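Local atomic coordinates of cellulose biosynthesis protein BcsG (Salmonella typhimurium LT2, PDB entry 5OLT), a protein that is required for cellulose biosynthesis, represented here by its zinc-binding extramembrane domain, a member of the alkaline phosphatase family. Residues A[188-193]-A[242-247]; A[194-199]-A[246-251]; A[357-362]-A[372-377]. All blocks are in the same frame, centred on the assembly; numbering follows the deposited sequence. Where two conformers were deposited one is given.

Contact 1: residues A[188-193]-A[242-247]; sequences VYDDLA and FDELDA
The capped N-terminus of helix 191-203 receives Glu-244, a side chain reaching across from helix 234-255. With CG beside its own backbone N (chi1 -71°) and the chain extended beyond, Glu-244 delivers its carboxylate to the first helical turn. Leu-192 N donates to Glu-244 OE1 at 3.0 Å, approaching from above the carboxylate plane, 63° out of it. A water donates to the same OE1 (3.0 Å) and to Asp-191 OD2 (2.8 Å), bridging two acids. Asp-190 is the N-cap: its OD2 accepts from Ala-193 N at 3.0 Å through the anti lone pair. Its other oxygen, OD1, lies 2.5 Å from Glu-244 OE2, the two carboxylate planes being 71° apart; at this separation one of the acids probably holds a proton. Alongside these polar atoms, Leu-192 CB packs on Glu-244 CD at 3.8 Å, and Leu-192 CD2 reaches Ala-247 CB at 4.3 Å. Strand 187-189, paired with strand 178-181, leads into the cap, Asp-191 rests on Phe-214 and Leu-216 of strand 210-216, and Leu-245 turns to Leu-84 of helix 84-87.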
# COMPACT_ATOMS: atom_id res chain seq x y z
N VAL A 188 -19.76 7.96 4.85
CA VAL A 188 -18.33 7.79 5.12
C VAL A 188 -18.14 8.27 6.56
O VAL A 188 -18.39 9.46 6.87
CB VAL A 188 -17.45 8.58 4.14
CG1 VAL A 188 -15.98 8.25 4.45
CG2 VAL A 188 -17.81 8.22 2.71
N TYR A 189 -17.78 7.35 7.45
CA TYR A 189 -17.66 7.68 8.85
C TYR A 189 -16.39 8.47 9.13
O TYR A 189 -15.39 8.34 8.40
CB TYR A 189 -17.64 6.39 9.68
CG TYR A 189 -18.91 5.63 9.48
CD1 TYR A 189 -20.12 6.15 9.95
CD2 TYR A 189 -18.92 4.40 8.80
CE1 TYR A 189 -21.32 5.48 9.73
CE2 TYR A 189 -20.13 3.72 8.58
CZ TYR A 189 -21.31 4.26 9.06
OH TYR A 189 -22.48 3.56 8.85
N ASP A 190 -16.40 9.23 10.22
CA ASP A 190 -15.23 9.98 10.61
C ASP A 190 -14.07 9.04 10.92
O ASP A 190 -14.20 8.10 11.75
CB ASP A 190 -15.52 10.80 11.86
CG ASP A 190 -14.37 11.68 12.20
OD1 ASP A 190 -14.19 12.72 11.53
OD2 ASP A 190 -13.61 11.31 13.11
N ASP A 191 -12.91 9.33 10.34
CA ASP A 191 -11.79 8.40 10.48
C ASP A 191 -11.17 8.39 11.86
O ASP A 191 -10.74 7.33 12.34
CB ASP A 191 -10.73 8.68 9.43
CG ASP A 191 -11.25 8.33 8.06
OD1 ASP A 191 -11.73 7.15 7.93
OD2 ASP A 191 -11.27 9.21 7.15
N LEU A 192 -11.11 9.56 12.52
CA LEU A 192 -10.59 9.58 13.88
C LEU A 192 -11.50 8.76 14.78
O LEU A 192 -10.99 8.06 15.67
CB LEU A 192 -10.43 11.01 14.37
CG LEU A 192 -9.79 11.23 15.74
CD1 LEU A 192 -8.44 10.51 15.82
CD2 LEU A 192 -9.68 12.73 16.01
N ALA A 193 -12.82 8.83 14.57
CA ALA A 193 -13.74 8.01 15.39
C ALA A 193 -13.54 6.52 15.16
O ALA A 193 -13.52 5.73 16.11
CB ALA A 193 -15.18 8.40 15.12
N PHE A 242 -5.65 14.16 6.86
CA PHE A 242 -4.28 14.17 7.36
C PHE A 242 -4.24 14.71 8.78
O PHE A 242 -3.46 14.21 9.60
CB PHE A 242 -3.38 15.00 6.44
CG PHE A 242 -3.30 14.49 5.01
CD1 PHE A 242 -3.67 13.20 4.66
CD2 PHE A 242 -2.82 15.35 4.01
CE1 PHE A 242 -3.59 12.81 3.32
CE2 PHE A 242 -2.75 14.96 2.68
CZ PHE A 242 -3.13 13.67 2.34
N ASP A 243 -5.07 15.70 9.09
CA ASP A 243 -5.17 16.19 10.48
C ASP A 243 -5.70 15.11 11.43
O ASP A 243 -5.18 14.97 12.56
CB ASP A 243 -6.08 17.42 10.53
CG ASP A 243 -5.38 18.70 10.02
OD1 ASP A 243 -4.12 18.72 9.92
OD2 ASP A 243 -6.13 19.68 9.73
N GLU A 244 -6.66 14.29 10.95
CA GLU A 244 -7.16 13.22 11.80
C GLU A 244 -6.12 12.12 11.99
O GLU A 244 -5.99 11.61 13.10
CB GLU A 244 -8.48 12.67 11.28
CG GLU A 244 -9.60 13.68 11.48
CD GLU A 244 -10.98 13.09 11.29
OE1 GLU A 244 -11.14 11.97 10.74
OE2 GLU A 244 -11.95 13.79 11.70
N LEU A 245 -5.40 11.76 10.93
CA LEU A 245 -4.35 10.75 11.08
C LEU A 245 -3.26 11.25 12.03
O LEU A 245 -2.80 10.48 12.89
CB LEU A 245 -3.76 10.37 9.73
CG LEU A 245 -4.71 9.62 8.79
CD1 LEU A 245 -4.02 9.44 7.44
CD2 LEU A 245 -5.14 8.28 9.38
N ASP A 246 -2.87 12.51 11.90
CA ASP A 246 -1.85 13.03 12.80
C ASP A 246 -2.32 13.07 14.24
O ASP A 246 -1.55 12.74 15.15
CB ASP A 246 -1.41 14.42 12.33
CG ASP A 246 0.04 14.68 12.63
OD1 ASP A 246 0.89 13.76 12.43
OD2 ASP A 246 0.33 15.81 13.06
N ALA A 247 -3.58 13.43 14.47
CA ALA A 247 -4.17 13.43 15.80
C ALA A 247 -4.16 12.00 16.34
O ALA A 247 -3.80 11.79 17.51
CB ALA A 247 -5.57 13.99 15.77
O HOH W 1 -10.81 11.96 7.72

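Contact 2: residues A[194-199]-A[246-251]; sequences VLNRWL and DAFFTE
The axes of 194-199 and 246-251 run nearly parallel, with a crossing angle of -17° and a closest approach of 10.6 Å, and Leu-195 and Phe-248 are nearest in register. This is knobs-into-holes packing between two helices of the alpha/beta fold of the alkaline phosphatase family: Phe-248 is the knob, and Leu-195, Asn-196, Trp-198 and Leu-199 form the hole. Phe-248 carries its ring anti to the backbone N (chi1 -171°), which projects it across the gap into the opposing helix. Leu-195 lies over one face, its CB 3.5 Å from the ring centroid and only 8° off the normal, a well-centred CH-pi contact. Its methyls extend the cover, CD2 reaching Phe-248 CE2 at 3.8 Å. The far end of the ring meets Trp-198 edge to edge, with Trp-198 CE3 3.8 Å from Phe-248 CZ and each atom near the plane of the other ring. Leu-199 sets CB at the ring edge and brings CD2 in obliquely, 3.9 Å from Phe-248 CE1. Trp-198 NE1 is bonded to Thr-212 OG1 and Leu-195 packs on Phe-214, which places helix 191-203 against strand 210-216. Hydrocarbon lines most of the hole, but the carbonyl Leu-195 O also meets Phe-248 CE1, at 3.4 Å. At the rim Glu-251 CG comes near Asn-196 OD1, while its carboxylate is paired with Lys-254. Asn-196 OD1 itself lies in the plane of the Phe-248 ring, 3.7 Å from CE1, turning a carbonyl oxygen to the ring's C-H edge.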
# COMPACT_ATOMS: atom_id res chain seq x y z
N VAL A 194 -13.35 6.12 13.89
CA VAL A 194 -13.07 4.72 13.57
C VAL A 194 -11.77 4.27 14.26
O VAL A 194 -11.71 3.19 14.85
CB VAL A 194 -12.95 4.51 12.04
CG1 VAL A 194 -12.50 3.10 11.72
CG2 VAL A 194 -14.29 4.77 11.35
N LEU A 195 -10.73 5.11 14.20
CA LEU A 195 -9.41 4.74 14.73
C LEU A 195 -9.47 4.70 16.26
O LEU A 195 -8.85 3.84 16.86
CB LEU A 195 -8.33 5.72 14.25
CG LEU A 195 -7.96 5.50 12.79
CD1 LEU A 195 -7.28 6.77 12.25
CD2 LEU A 195 -7.03 4.28 12.65
N ASN A 196 -10.18 5.64 16.88
CA ASN A 196 -10.29 5.63 18.34
C ASN A 196 -11.06 4.40 18.85
O ASN A 196 -10.71 3.84 19.91
CB ASN A 196 -10.91 6.91 18.84
CG ASN A 196 -9.89 8.02 18.97
OD1 ASN A 196 -8.70 7.77 19.20
ND2 ASN A 196 -10.34 9.25 18.84
N ARG A 197 -12.06 3.97 18.10
CA ARG A 197 -12.80 2.75 18.43
C ARG A 197 -11.87 1.54 18.34
O ARG A 197 -11.85 0.67 19.19
CB ARG A 197 -14.03 2.60 17.52
CG ARG A 197 -14.73 1.25 17.72
CD ARG A 197 -16.06 1.19 17.00
NE ARG A 197 -17.03 2.12 17.60
CZ ARG A 197 -18.31 2.23 17.23
NH1 ARG A 197 -18.80 1.47 16.27
NH2 ARG A 197 -19.10 3.10 17.87
N TRP A 198 -11.04 1.50 17.29
CA TRP A 198 -10.05 0.45 17.15
C TRP A 198 -9.08 0.44 18.35
O TRP A 198 -8.78 -0.62 18.92
CB TRP A 198 -9.28 0.67 15.84
CG TRP A 198 -8.13 -0.24 15.63
CD1 TRP A 198 -8.17 -1.50 15.11
CD2 TRP A 198 -6.76 -0.01 15.98
NE1 TRP A 198 -6.93 -2.06 15.10
CE2 TRP A 198 -6.03 -1.18 15.64
CE3 TRP A 198 -6.08 1.08 16.54
CZ2 TRP A 198 -4.66 -1.28 15.82
CZ3 TRP A 198 -4.71 0.97 16.74
CH2 TRP A 198 -4.02 -0.21 16.40
N LEU A 199 -8.62 1.62 18.76
CA LEU A 199 -7.62 1.75 19.84
C LEU A 199 -8.19 1.30 21.19
O LEU A 199 -7.50 0.66 21.96
CB LEU A 199 -7.11 3.19 19.93
CG LEU A 199 -5.97 3.40 20.96
CD1 LEU A 199 -4.77 2.48 20.72
CD2 LEU A 199 -5.56 4.87 20.92
N ASP A 246 -2.87 12.51 11.90
CA ASP A 246 -1.85 13.03 12.80
C ASP A 246 -2.32 13.07 14.24
O ASP A 246 -1.55 12.74 15.15
CB ASP A 246 -1.41 14.42 12.33
CG ASP A 246 0.04 14.68 12.63
OD1 ASP A 246 0.89 13.76 12.43
OD2 ASP A 246 0.33 15.81 13.06
N ALA A 247 -3.58 13.43 14.47
CA ALA A 247 -4.17 13.43 15.80
C ALA A 247 -4.16 12.00 16.34
O ALA A 247 -3.80 11.79 17.51
CB ALA A 247 -5.57 13.99 15.77
N PHE A 248 -4.50 11.02 15.51
CA PHE A 248 -4.45 9.66 15.95
C PHE A 248 -3.04 9.18 16.26
O PHE A 248 -2.84 8.47 17.25
CB PHE A 248 -5.12 8.72 14.95
CG PHE A 248 -5.25 7.35 15.50
CD1 PHE A 248 -6.07 7.16 16.63
CD2 PHE A 248 -4.54 6.30 14.96
CE1 PHE A 248 -6.21 5.92 17.20
CE2 PHE A 248 -4.68 5.00 15.56
CZ PHE A 248 -5.50 4.85 16.69
N PHE A 249 -2.05 9.59 15.46
CA PHE A 249 -0.67 9.22 15.77
C PHE A 249 -0.32 9.74 17.16
O PHE A 249 0.34 9.04 17.94
CB PHE A 249 0.28 9.79 14.72
CG PHE A 249 0.26 9.07 13.40
CD1 PHE A 249 -0.65 8.03 13.11
CD2 PHE A 249 1.21 9.41 12.43
CE1 PHE A 249 -0.63 7.38 11.86
CE2 PHE A 249 1.24 8.76 11.20
CZ PHE A 249 0.32 7.76 10.91
N THR A 250 -0.75 10.96 17.48
CA THR A 250 -0.52 11.51 18.85
C THR A 250 -1.18 10.66 19.95
O THR A 250 -0.55 10.38 21.00
CB THR A 250 -0.94 12.99 18.91
OG1 THR A 250 -0.16 13.70 17.94
CG2 THR A 250 -0.68 13.58 20.27
N GLU A 251 -2.42 10.25 19.72
CA GLU A 251 -3.12 9.33 20.62
C GLU A 251 -2.37 8.02 20.78
O GLU A 251 -2.26 7.49 21.91
CB GLU A 251 -4.57 9.05 20.19
CG GLU A 251 -5.53 10.20 20.37
CD GLU A 251 -5.46 10.77 21.78
OE1 GLU A 251 -5.85 10.05 22.74
OE2 GLU A 251 -4.98 11.94 21.94

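Contact 3: residues A[357-362]-A[372-377]; sequences NANAVV and RLNGGD
Asn-359 and Asn-374 both set CG beside the backbone N, with chi1 -67° and -58° respectively, and from neighbouring backbone positions these torsions run the two side chains along one another. The amide planes are nevertheless 89° apart. Asn-359 ND2 donates to Asn-374 OD1 at 2.7 Å, on a lone pair in the carbonyl plane of the acceptor, although OD1 is tilted out of the donor's amide plane. One step inward, Asn-374 N donates to Asn-359 O at 2.8 Å. Regular antiparallel pairing follows in the hairpin of strands 360-365 and 368-373. Val-361 and Arg-372 form a hydrogen-bonded pair: Val-361 N to Arg-372 O is 3.0 Å, and Arg-372 N to Val-361 O is 2.8 Å. Ala-360 and Leu-373 form the adjoining non-hydrogen-bonded pair, where Ala-360 CA makes a C-H contact to Arg-372 O at 3.3 Å. On their face of the sheet, Ala-360 CB touches Leu-373 CD2 at 4.1 Å. On the other, Val-361 CG2 is 4.0 Å from Arg-372 NH2; both residues also pack on Leu-34 of helix 27-42, and Arg-372 NH1 is bonded to Asn-31. Beyond the pairing the chain reverses on both sides, through a type I turn from Asn-357 to Ala-360 and a type I' turn from Leu-373 to Gly-376, whose third residue, Gly-375, has backbone angles suited to glycine. The two exposed asparagines thus tie these turn-bearing ends together by one backbone and one side-chain bond, both between neutral amide groups with no charge involved.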
# COMPACT_ATOMS: atom_id res chain seq x y z
N ASN A 357 -4.96 -2.55 -15.23
CA ASN A 357 -6.38 -2.82 -14.97
C ASN A 357 -6.74 -3.93 -15.98
O ASN A 357 -5.89 -4.34 -16.76
CB ASN A 357 -7.22 -1.56 -15.17
CG ASN A 357 -6.79 -0.39 -14.27
OD1 ASN A 357 -6.35 -0.58 -13.13
ND2 ASN A 357 -6.98 0.82 -14.76
N ALA A 358 -7.99 -4.40 -16.01
CA ALA A 358 -8.37 -5.51 -16.92
C ALA A 358 -7.95 -5.28 -18.35
O ALA A 358 -7.50 -6.20 -19.04
CB ALA A 358 -9.87 -5.79 -16.87
N ASN A 359 -8.00 -4.02 -18.78
CA ASN A 359 -7.84 -3.75 -20.19
C ASN A 359 -6.56 -3.06 -20.61
O ASN A 359 -6.34 -2.80 -21.79
CB ASN A 359 -9.03 -2.88 -20.64
CG ASN A 359 -10.36 -3.61 -20.60
OD1 ASN A 359 -11.07 -3.63 -19.59
ND2 ASN A 359 -10.74 -4.16 -21.75
N ALA A 360 -5.71 -2.73 -19.65
CA ALA A 360 -4.57 -1.88 -19.95
C ALA A 360 -3.41 -2.21 -19.05
O ALA A 360 -3.61 -2.50 -17.85
CB ALA A 360 -4.96 -0.42 -19.75
N VAL A 361 -2.21 -2.16 -19.63
CA VAL A 361 -0.95 -2.25 -18.86
C VAL A 361 -0.13 -0.99 -19.15
O VAL A 361 -0.06 -0.53 -20.30
CB VAL A 361 -0.11 -3.50 -19.26
CG1 VAL A 361 1.11 -3.61 -18.39
CG2 VAL A 361 -0.91 -4.82 -19.15
N VAL A 362 0.46 -0.42 -18.08
CA VAL A 362 1.34 0.72 -18.22
C VAL A 362 2.68 0.30 -17.63
O VAL A 362 2.75 -0.26 -16.53
CB VAL A 362 0.80 1.96 -17.47
CG1 VAL A 362 1.82 3.08 -17.47
CG2 VAL A 362 -0.48 2.43 -18.15
N ARG A 372 -0.24 -0.40 -23.11
CA ARG A 372 -0.75 -1.46 -24.01
C ARG A 372 -2.20 -1.69 -23.71
O ARG A 372 -2.58 -2.00 -22.57
CB ARG A 372 0.01 -2.76 -23.79
CG ARG A 372 -0.33 -3.77 -24.88
CD ARG A 372 0.42 -5.07 -24.71
NE ARG A 372 -0.05 -5.79 -23.53
CZ ARG A 372 0.57 -6.86 -23.02
NH1 ARG A 372 1.73 -7.29 -23.56
NH2 ARG A 372 0.03 -7.48 -21.98
N LEU A 373 -3.03 -1.47 -24.73
CA LEU A 373 -4.47 -1.68 -24.59
C LEU A 373 -4.80 -3.09 -25.09
O LEU A 373 -4.50 -3.44 -26.25
CB LEU A 373 -5.21 -0.57 -25.37
CG LEU A 373 -4.81 0.86 -24.96
CD1 LEU A 373 -5.39 1.90 -25.88
CD2 LEU A 373 -5.18 1.15 -23.49
N ASN A 374 -5.34 -3.92 -24.19
CA ASN A 374 -5.88 -5.24 -24.49
C ASN A 374 -4.93 -6.14 -25.22
O ASN A 374 -5.35 -6.90 -26.11
CB ASN A 374 -7.21 -5.11 -25.28
CG ASN A 374 -8.26 -4.30 -24.51
OD1 ASN A 374 -8.67 -4.70 -23.41
ND2 ASN A 374 -8.71 -3.16 -25.09
N GLY A 375 -3.64 -6.07 -24.88
CA GLY A 375 -2.70 -7.00 -25.48
C GLY A 375 -2.23 -6.63 -26.88
O GLY A 375 -1.42 -7.36 -27.45
N GLY A 376 -2.69 -5.48 -27.39
CA GLY A 376 -2.26 -4.90 -28.68
C GLY A 376 -0.83 -4.32 -28.69
O GLY A 376 0.01 -4.71 -27.88
N ASP A 377 -0.55 -3.41 -29.63
CA ASP A 377 0.77 -2.74 -29.75
C ASP A 377 0.96 -1.68 -28.67
O ASP A 377 0.04 -0.91 -28.40
CB ASP A 377 0.91 -1.99 -31.08
CG ASP A 377 1.03 -2.91 -32.30
OD1 ASP A 377 1.66 -4.00 -32.24
OD2 ASP A 377 0.49 -2.51 -33.35

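Contacts 1 and 2 are successive layers of one helix pair, 191-203 against 234-255. Their centres are 7 Å apart, and they join where Leu-192 CD1 meets Phe-248 CB at 3.9 Å and Leu-245 CD2 meets Leu-195 CD1 at 3.9 Å. Contact 3 lies on the opposite side of the chain's centre, 37 Å from contact 1 and 40 Å from contact 2 between centres. In contact 1 the side chain of Asp-191 is about 13 Å from the zinc ion, so it is not a ligand; the metal is bound by Cys-67, Ser-102, Glu-266 and His-267. Asn-357, in the turn leading into contact 3, is hydrogen-bonded to Thr-99 and Ser-100, close in sequence to Ser-102.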